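Local structure of UPF0255 protein frsA (Vibrio vulnificus, 4I4C) at residues 170-182 and 238-251. The protein probably hydrolyses carboxylic esters, as a member of the FrsA family of alpha/beta-hydrolase-like proteins. Residues are numbered along the deposited sequence; the frame is centred on the assembly and turned at random.
Sequences QLEIPFEKGKITA and YPLTEDYSRLHQAV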
ATOM      1  N   GLN A 170      -3.319 -15.543 -10.359  1.00 30.70           N
ATOM      2  CA  GLN A 170      -2.308 -14.550 -10.671  1.00 35.43           C
ATOM      3  C   GLN A 170      -2.313 -14.281 -12.184  1.00 39.90           C
ATOM      4  O   GLN A 170      -2.053 -15.180 -12.978  1.00 51.67           O
ATOM      5  CB  GLN A 170      -0.936 -15.018 -10.187  1.00 32.03           C
ATOM      6  CG  GLN A 170       0.153 -13.948 -10.232  1.00 33.65           C
ATOM      7  CD  GLN A 170       1.528 -14.486  -9.840  1.00 28.69           C
ATOM      8  OE1 GLN A 170       2.126 -15.272 -10.574  1.00 37.85           O
ATOM      9  NE2 GLN A 170       2.029 -14.060  -8.681  1.00 30.55           N
ATOM     10  N   LEU A 171      -2.632 -13.052 -12.577  1.00 29.14           N
ATOM     11  CA  LEU A 171      -2.646 -12.678 -13.987  1.00 29.53           C
ATOM     12  C   LEU A 171      -1.370 -11.938 -14.401  1.00 31.75           C
ATOM     13  O   LEU A 171      -0.786 -11.176 -13.621  1.00 30.53           O
ATOM     14  CB  LEU A 171      -3.860 -11.807 -14.314  1.00 29.89           C
ATOM     15  CG  LEU A 171      -5.142 -12.133 -13.549  1.00 34.62           C
ATOM     16  CD1 LEU A 171      -6.195 -11.055 -13.782  1.00 37.52           C
ATOM     17  CD2 LEU A 171      -5.678 -13.519 -13.913  1.00 37.55           C
ATOM     18  N   GLU A 172      -0.939 -12.186 -15.631  1.00 31.00           N
ATOM     19  CA  GLU A 172       0.191 -11.481 -16.222  1.00 38.53           C
ATOM     20  C   GLU A 172      -0.275 -10.820 -17.516  1.00 44.63           C
ATOM     21  O   GLU A 172      -0.556 -11.485 -18.513  1.00 48.14           O
ATOM     22  CB  GLU A 172       1.365 -12.426 -16.484  1.00 35.88           C
ATOM     23  CG  GLU A 172       2.020 -12.963 -15.224  1.00 42.72           C
ATOM     24  CD  GLU A 172       3.293 -13.758 -15.496  1.00 45.14           C
ATOM     25  OE1 GLU A 172       3.460 -14.280 -16.622  1.00 44.92           O
ATOM     26  OE2 GLU A 172       4.131 -13.860 -14.574  1.00 47.38           O
ATOM     27  N   ILE A 173      -0.346  -9.499 -17.477  1.00 41.78           N
ATOM     28  CA  ILE A 173      -0.936  -8.712 -18.537  1.00 36.03           C
ATOM     29  C   ILE A 173       0.150  -7.916 -19.238  1.00 35.14           C
ATOM     30  O   ILE A 173       0.730  -7.001 -18.649  1.00 29.67           O
ATOM     31  CB  ILE A 173      -1.957  -7.751 -17.939  1.00 33.16           C
ATOM     32  CG1 ILE A 173      -3.021  -8.548 -17.182  1.00 39.23           C
ATOM     33  CG2 ILE A 173      -2.578  -6.885 -19.024  1.00 35.05           C
ATOM     34  CD1 ILE A 173      -3.899  -7.712 -16.296  1.00 36.06           C
ATOM     35  N   PRO A 174       0.449  -8.273 -20.496  1.00 38.05           N
ATOM     36  CA  PRO A 174       1.444  -7.518 -21.261  1.00 37.31           C
ATOM     37  C   PRO A 174       1.126  -6.025 -21.342  1.00 40.63           C
ATOM     38  O   PRO A 174      -0.034  -5.633 -21.486  1.00 37.76           O
ATOM     39  CB  PRO A 174       1.393  -8.167 -22.654  1.00 37.46           C
ATOM     40  CG  PRO A 174       0.178  -9.065 -22.642  1.00 35.86           C
ATOM     41  CD  PRO A 174       0.008  -9.476 -21.219  1.00 31.69           C
ATOM     42  N   PHE A 175       2.176  -5.216 -21.229  1.00 38.39           N
ATOM     43  CA  PHE A 175       2.090  -3.766 -21.335  1.00 38.63           C
ATOM     44  C   PHE A 175       3.527  -3.256 -21.383  1.00 45.99           C
ATOM     45  O   PHE A 175       4.302  -3.490 -20.455  1.00 45.33           O
ATOM     46  CB  PHE A 175       1.329  -3.177 -20.132  1.00 36.31           C
ATOM     47  CG  PHE A 175       1.201  -1.667 -20.152  1.00 32.69           C
ATOM     48  CD1 PHE A 175       0.336  -1.037 -21.041  1.00 36.24           C
ATOM     49  CD2 PHE A 175       1.936  -0.882 -19.275  1.00 25.98           C
ATOM     50  CE1 PHE A 175       0.212   0.353 -21.057  1.00 34.69           C
ATOM     51  CE2 PHE A 175       1.813   0.502 -19.278  1.00 29.69           C
ATOM     52  CZ  PHE A 175       0.953   1.121 -20.178  1.00 32.20           C
ATOM     53  N   GLU A 176       3.886  -2.598 -22.483  1.00 48.96           N
ATOM     54  CA  GLU A 176       5.213  -1.992 -22.648  1.00 57.45           C
ATOM     55  C   GLU A 176       6.395  -2.946 -22.450  1.00 63.41           C
ATOM     56  O   GLU A 176       7.324  -2.636 -21.699  1.00 65.11           O
ATOM     57  CB  GLU A 176       5.377  -0.783 -21.724  1.00 56.59           C
ATOM     58  CG  GLU A 176       4.356   0.314 -21.948  1.00 60.85           C
ATOM     59  CD  GLU A 176       4.781   1.620 -21.319  1.00 67.34           C
ATOM     60  OE1 GLU A 176       5.582   2.346 -21.948  1.00 71.82           O
ATOM     61  OE2 GLU A 176       4.328   1.917 -20.192  1.00 66.67           O
ATOM     62  N   LYS A 177       6.345  -4.098 -23.119  1.00 66.11           N
ATOM     63  CA  LYS A 177       7.445  -5.077 -23.135  1.00 66.76           C
ATOM     64  C   LYS A 177       7.677  -5.838 -21.821  1.00 58.36           C
ATOM     65  O   LYS A 177       8.488  -6.765 -21.761  1.00 64.39           O
ATOM     66  CB  LYS A 177       8.757  -4.440 -23.607  1.00 69.61           C
ATOM     67  CG  LYS A 177       8.682  -3.741 -24.954  1.00 67.90           C
ATOM     68  CD  LYS A 177      10.078  -3.627 -25.523  1.00 67.06           C
ATOM     69  CE  LYS A 177      10.205  -2.510 -26.523  1.00 67.59           C
ATOM     70  NZ  LYS A 177      11.640  -2.362 -26.876  1.00 67.60           N
ATOM     71  N   GLY A 178       6.980  -5.434 -20.770  1.00 42.20           N
ATOM     72  CA  GLY A 178       6.952  -6.208 -19.549  1.00 39.56           C
ATOM     73  C   GLY A 178       5.548  -6.742 -19.372  1.00 38.79           C
ATOM     74  O   GLY A 178       4.705  -6.587 -20.263  1.00 40.99           O
ATOM     75  N   LYS A 179       5.291  -7.375 -18.235  1.00 31.09           N
ATOM     76  CA  LYS A 179       3.931  -7.770 -17.872  1.00 32.55           C
ATOM     77  C   LYS A 179       3.541  -7.144 -16.541  1.00 33.56           C
ATOM     78  O   LYS A 179       4.365  -7.015 -15.627  1.00 36.08           O
ATOM     79  CB  LYS A 179       3.791  -9.287 -17.765  1.00 35.20           C
ATOM     80  CG  LYS A 179       4.116 -10.041 -19.041  1.00 47.26           C
ATOM     81  CD  LYS A 179       4.084 -11.539 -18.799  1.00 49.67           C
ATOM     82  CE  LYS A 179       4.801 -12.302 -19.900  1.00 49.80           C
ATOM     83  NZ  LYS A 179       4.105 -12.172 -21.201  1.00 43.36           N
ATOM     84  N   ILE A 180       2.281  -6.749 -16.444  1.00 25.71           N
ATOM     85  CA  ILE A 180       1.703  -6.312 -15.182  1.00 24.81           C
ATOM     86  C   ILE A 180       1.223  -7.550 -14.442  1.00 24.72           C
ATOM     87  O   ILE A 180       0.469  -8.338 -15.000  1.00 25.75           O
ATOM     88  CB  ILE A 180       0.501  -5.399 -15.433  1.00 26.86           C
ATOM     89  CG1 ILE A 180       0.974  -4.056 -16.000  1.00 24.63           C
ATOM     90  CG2 ILE A 180      -0.311  -5.224 -14.154  1.00 18.62           C
ATOM     91  CD1 ILE A 180      -0.175  -3.175 -16.515  1.00 25.09           C
ATOM     92  N   THR A 181       1.685  -7.743 -13.207  1.00 25.45           N
ATOM     93  CA  THR A 181       1.232  -8.874 -12.399  1.00 24.75           C
ATOM     94  C   THR A 181       0.118  -8.458 -11.446  1.00 23.96           C
ATOM     95  O   THR A 181       0.308  -7.578 -10.600  1.00 22.94           O
ATOM     96  CB  THR A 181       2.358  -9.475 -11.556  1.00 23.25           C
ATOM     97  OG1 THR A 181       3.430  -9.896 -12.408  1.00 24.76           O
ATOM     98  CG2 THR A 181       1.838 -10.675 -10.776  1.00 23.57           C
ATOM     99  N   ALA A 182      -1.035  -9.104 -11.569  1.00 22.92           N
ATOM    100  CA  ALA A 182      -2.176  -8.772 -10.724  1.00 28.23           C
ATOM    101  C   ALA A 182      -2.788 -10.024 -10.093  1.00 29.26           C
ATOM    102  O   ALA A 182      -2.661 -11.125 -10.625  1.00 28.58           O
ATOM    103  CB  ALA A 182      -3.230  -7.983 -11.534  1.00 23.80           C
ATOM    104  N   TYR A 238       8.249  -0.770 -13.787  1.00 27.30           N
ATOM    105  CA  TYR A 238       7.493   0.288 -14.445  1.00 24.35           C
ATOM    106  C   TYR A 238       7.716   1.621 -13.758  1.00 29.25           C
ATOM    107  O   TYR A 238       7.217   1.838 -12.653  1.00 26.74           O
ATOM    108  CB  TYR A 238       5.998  -0.028 -14.439  1.00 32.77           C
ATOM    109  CG  TYR A 238       5.604  -1.118 -15.401  1.00 32.46           C
ATOM    110  CD1 TYR A 238       5.576  -0.880 -16.767  1.00 27.48           C
ATOM    111  CD2 TYR A 238       5.253  -2.379 -14.944  1.00 27.94           C
ATOM    112  CE1 TYR A 238       5.216  -1.867 -17.645  1.00 31.65           C
ATOM    113  CE2 TYR A 238       4.881  -3.370 -15.817  1.00 24.61           C
ATOM    114  CZ  TYR A 238       4.871  -3.110 -17.166  1.00 32.22           C
ATOM    115  OH  TYR A 238       4.508  -4.096 -18.045  1.00 36.45           O
ATOM    116  N   PRO A 239       8.461   2.526 -14.413  1.00 31.07           N
ATOM    117  CA  PRO A 239       8.789   3.820 -13.803  1.00 30.67           C
ATOM    118  C   PRO A 239       7.544   4.624 -13.438  1.00 38.38           C
ATOM    119  O   PRO A 239       6.526   4.611 -14.140  1.00 34.44           O
ATOM    120  CB  PRO A 239       9.582   4.534 -14.898  1.00 34.35           C
ATOM    121  CG  PRO A 239      10.145   3.425 -15.725  1.00 37.67           C
ATOM    122  CD  PRO A 239       9.092   2.365 -15.733  1.00 36.32           C
ATOM    123  N   LEU A 240       7.644   5.305 -12.307  1.00 36.57           N
ATOM    124  CA  LEU A 240       6.598   6.180 -11.822  1.00 42.80           C
ATOM    125  C   LEU A 240       6.660   7.487 -12.602  1.00 48.94           C
ATOM    126  O   LEU A 240       7.549   8.307 -12.379  1.00 52.24           O
ATOM    127  CB  LEU A 240       6.835   6.445 -10.336  1.00 44.68           C
ATOM    128  CG  LEU A 240       5.719   7.062  -9.509  1.00 47.19           C
ATOM    129  CD1 LEU A 240       4.540   6.109  -9.439  1.00 44.95           C
ATOM    130  CD2 LEU A 240       6.256   7.388  -8.123  1.00 49.32           C
ATOM    131  N   THR A 241       5.731   7.674 -13.532  1.00 45.31           N
ATOM    132  CA  THR A 241       5.701   8.898 -14.326  1.00 45.23           C
ATOM    133  C   THR A 241       4.467   9.698 -13.966  1.00 45.79           C
ATOM    134  O   THR A 241       3.721   9.320 -13.059  1.00 44.41           O
ATOM    135  CB  THR A 241       5.654   8.609 -15.840  1.00 45.25           C
ATOM    136  OG1 THR A 241       4.292   8.537 -16.273  1.00 48.17           O
ATOM    137  CG2 THR A 241       6.362   7.303 -16.166  1.00 45.44           C
ATOM    138  N   GLU A 242       4.239  10.794 -14.685  1.00 46.76           N
ATOM    139  CA  GLU A 242       3.085  11.640 -14.401  1.00 54.70           C
ATOM    140  C   GLU A 242       1.781  10.929 -14.767  1.00 48.25           C
ATOM    141  O   GLU A 242       0.732  11.206 -14.190  1.00 50.73           O
ATOM    142  CB  GLU A 242       3.196  12.997 -15.102  1.00 63.81           C
ATOM    143  CG  GLU A 242       2.424  14.097 -14.380  1.00 72.69           C
ATOM    144  CD  GLU A 242       2.744  15.490 -14.894  1.00 81.47           C
ATOM    145  OE1 GLU A 242       3.891  15.723 -15.341  1.00 82.93           O
ATOM    146  OE2 GLU A 242       1.842  16.355 -14.850  1.00 85.01           O
ATOM    147  N   ASP A 243       1.863  10.008 -15.726  1.00 42.62           N
ATOM    148  CA  ASP A 243       0.752   9.124 -16.056  1.00 41.16           C
ATOM    149  C   ASP A 243       0.863   7.865 -15.201  1.00 38.93           C
ATOM    150  O   ASP A 243       1.201   6.792 -15.697  1.00 45.52           O
ATOM    151  CB  ASP A 243       0.787   8.758 -17.541  1.00 42.60           C
ATOM    152  CG  ASP A 243      -0.344   7.841 -17.940  1.00 46.54           C
ATOM    153  OD1 ASP A 243      -1.394   7.856 -17.262  1.00 51.00           O
ATOM    154  OD2 ASP A 243      -0.175   7.094 -18.928  1.00 48.81           O
ATOM    155  N   TYR A 244       0.583   7.999 -13.908  1.00 34.30           N
ATOM    156  CA  TYR A 244       0.817   6.901 -12.976  1.00 29.39           C
ATOM    157  C   TYR A 244      -0.409   6.000 -12.813  1.00 27.10           C
ATOM    158  O   TYR A 244      -0.404   5.076 -12.001  1.00 34.33           O
ATOM    159  CB  TYR A 244       1.348   7.415 -11.625  1.00 24.44           C
ATOM    160  CG  TYR A 244       0.535   8.516 -10.963  1.00 22.54           C
ATOM    161  CD1 TYR A 244       1.053   9.803 -10.809  1.00 27.47           C
ATOM    162  CD2 TYR A 244      -0.741   8.264 -10.464  1.00 26.74           C
ATOM    163  CE1 TYR A 244       0.301  10.824 -10.196  1.00 32.28           C
ATOM    164  CE2 TYR A 244      -1.493   9.269  -9.850  1.00 33.50           C
ATOM    165  CZ  TYR A 244      -0.971  10.548  -9.719  1.00 36.29           C
ATOM    166  OH  TYR A 244      -1.726  11.537  -9.103  1.00 29.64           O
ATOM    167  N   SER A 245      -1.450   6.268 -13.598  1.00 26.52           N
ATOM    168  CA  SER A 245      -2.642   5.422 -13.606  1.00 27.36           C
ATOM    169  C   SER A 245      -2.522   4.407 -14.743  1.00 28.97           C
ATOM    170  O   SER A 245      -3.362   3.517 -14.899  1.00 24.43           O
ATOM    171  CB  SER A 245      -3.910   6.271 -13.772  1.00 26.72           C
ATOM    172  OG  SER A 245      -3.829   7.111 -14.913  1.00 28.54           O
ATOM    173  N   ARG A 246      -1.447   4.580 -15.513  1.00 24.14           N
ATOM    174  CA  ARG A 246      -1.039   3.776 -16.667  1.00 22.75           C
ATOM    175  C   ARG A 246      -1.374   2.283 -16.589  1.00 20.31           C
ATOM    176  O   ARG A 246      -1.984   1.721 -17.497  1.00 22.52           O
ATOM    177  CB  ARG A 246       0.486   3.901 -16.784  1.00 38.61           C
ATOM    178  CG  ARG A 246       1.056   3.925 -18.168  1.00 47.79           C
ATOM    179  CD  ARG A 246       2.380   4.693 -18.173  1.00 49.56           C
ATOM    180  NE  ARG A 246       3.556   3.885 -17.833  1.00 44.51           N
ATOM    181  CZ  ARG A 246       4.194   3.920 -16.665  1.00 38.83           C
ATOM    182  NH1 ARG A 246       3.766   4.719 -15.692  1.00 44.35           N
ATOM    183  NH2 ARG A 246       5.271   3.156 -16.472  1.00 29.23           N
ATOM    184  N   LEU A 247      -0.921   1.637 -15.518  1.00 20.54           N
ATOM    185  CA  LEU A 247      -1.019   0.191 -15.404  1.00 21.29           C
ATOM    186  C   LEU A 247      -2.452  -0.229 -15.104  1.00 24.51           C
ATOM    187  O   LEU A 247      -2.930  -1.252 -15.594  1.00 19.00           O
ATOM    188  CB  LEU A 247      -0.055  -0.324 -14.321  1.00 23.92           C
ATOM    189  CG  LEU A 247       1.423   0.079 -14.389  1.00 18.74           C
ATOM    190  CD1 LEU A 247       2.241  -0.613 -13.273  1.00 17.19           C
ATOM    191  CD2 LEU A 247       2.031  -0.228 -15.740  1.00 20.34           C
ATOM    192  N   HIS A 248      -3.147   0.577 -14.309  1.00 26.63           N
ATOM    193  CA  HIS A 248      -4.552   0.306 -14.010  1.00 25.65           C
ATOM    194  C   HIS A 248      -5.463   0.396 -15.237  1.00 24.03           C
ATOM    195  O   HIS A 248      -6.445  -0.353 -15.360  1.00 21.12           O
ATOM    196  CB  HIS A 248      -5.034   1.238 -12.904  1.00 28.11           C
ATOM    197  CG  HIS A 248      -4.299   1.053 -11.615  1.00 23.26           C
ATOM    198  ND1 HIS A 248      -3.152   1.751 -11.310  1.00 26.24           N
ATOM    199  CD2 HIS A 248      -4.529   0.225 -10.571  1.00 26.94           C
ATOM    200  CE1 HIS A 248      -2.717   1.371 -10.120  1.00 33.07           C
ATOM    201  NE2 HIS A 248      -3.537   0.450  -9.649  1.00 28.99           N
ATOM    202  N   GLN A 249      -5.131   1.312 -16.145  1.00 21.90           N
ATOM    203  CA  GLN A 249      -5.908   1.489 -17.363  1.00 23.38           C
ATOM    204  C   GLN A 249      -5.766   0.246 -18.223  1.00 23.11           C
ATOM    205  O   GLN A 249      -6.741  -0.237 -18.812  1.00 23.56           O
ATOM    206  CB  GLN A 249      -5.419   2.714 -18.124  1.00 31.11           C
ATOM    207  CG  GLN A 249      -6.104   2.915 -19.449  1.00 38.17           C
ATOM    208  CD  GLN A 249      -6.322   4.368 -19.741  1.00 47.39           C
ATOM    209  OE1 GLN A 249      -5.404   5.183 -19.610  1.00 50.46           O
ATOM    210  NE2 GLN A 249      -7.550   4.716 -20.116  1.00 45.34           N
ATOM    211  N   ALA A 250      -4.546  -0.275 -18.268  1.00 21.04           N
ATOM    212  CA  ALA A 250      -4.247  -1.480 -19.033  1.00 22.41           C
ATOM    213  C   ALA A 250      -4.915  -2.683 -18.394  1.00 21.21           C
ATOM    214  O   ALA A 250      -5.408  -3.565 -19.093  1.00 23.01           O
ATOM    215  CB  ALA A 250      -2.730  -1.701 -19.151  1.00 23.80           C
ATOM    216  N   VAL A 251      -4.925  -2.730 -17.066  1.00 20.15           N
ATOM    217  CA  VAL A 251      -5.602  -3.817 -16.368  1.00 25.21           C
ATOM    218  C   VAL A 251      -7.113  -3.704 -16.604  1.00 28.29           C
ATOM    219  O   VAL A 251      -7.799  -4.712 -16.790  1.00 27.56           O
ATOM    220  CB  VAL A 251      -5.292  -3.830 -14.852  1.00 18.79           C
ATOM    221  CG1 VAL A 251      -6.186  -4.820 -14.141  1.00 25.67           C
ATOM    222  CG2 VAL A 251      -3.822  -4.186 -14.590  1.00 18.59           C
TER
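The beta hairpin at one edge of the alpha/beta-hydrolase sheet, turning through a type I' turn from Phe175 to Gly178, illustrates how a two-strand edge is fastened to a loop and the start of the helix that follows it, through Phe175 and Ile180 on one side and Tyr238, Leu247 and Ala250 on the other. Phe175 lays its ring against the helix because CG sits opposite the backbone N (chi1 179°): Phe175 CD1 lies 3.7 Å from Ala250 CB, Phe175 CD2 lies 3.6 Å from Leu247 CD2, and Arg246 CG meets the ring edge at CZ. Tyr238 approaches the same ring obliquely, their planes 43° apart, while Leu247 CD2 lies over one face of the Tyr238 ring, offset toward the rim. Tyr238 OH donates a very short hydrogen bond, 2.5 Å, to Phe175 O, tying the loop to the turn itself. Farther along the hairpin, Ile180 CD1 comes within 3.6 Å of Leu247 CB, and Ile180 CG2 packs 3.7 Å from Val251 CG2, which also meets Ile173 CD1. Near the turn, Arg246 NE forms a nearly straight salt bridge (170°) with poorly ordered Glu176 OE2 in the guanidinium plane; NH2 bonds Pro239 O, NH1 bonds it weakly and also Asp243 O, which should limit rotation. Beyond the contact, Val251 and Ala182 both touch Leu225 of strand 223-226, next in the sheet, and His248 packs on helix 273-284.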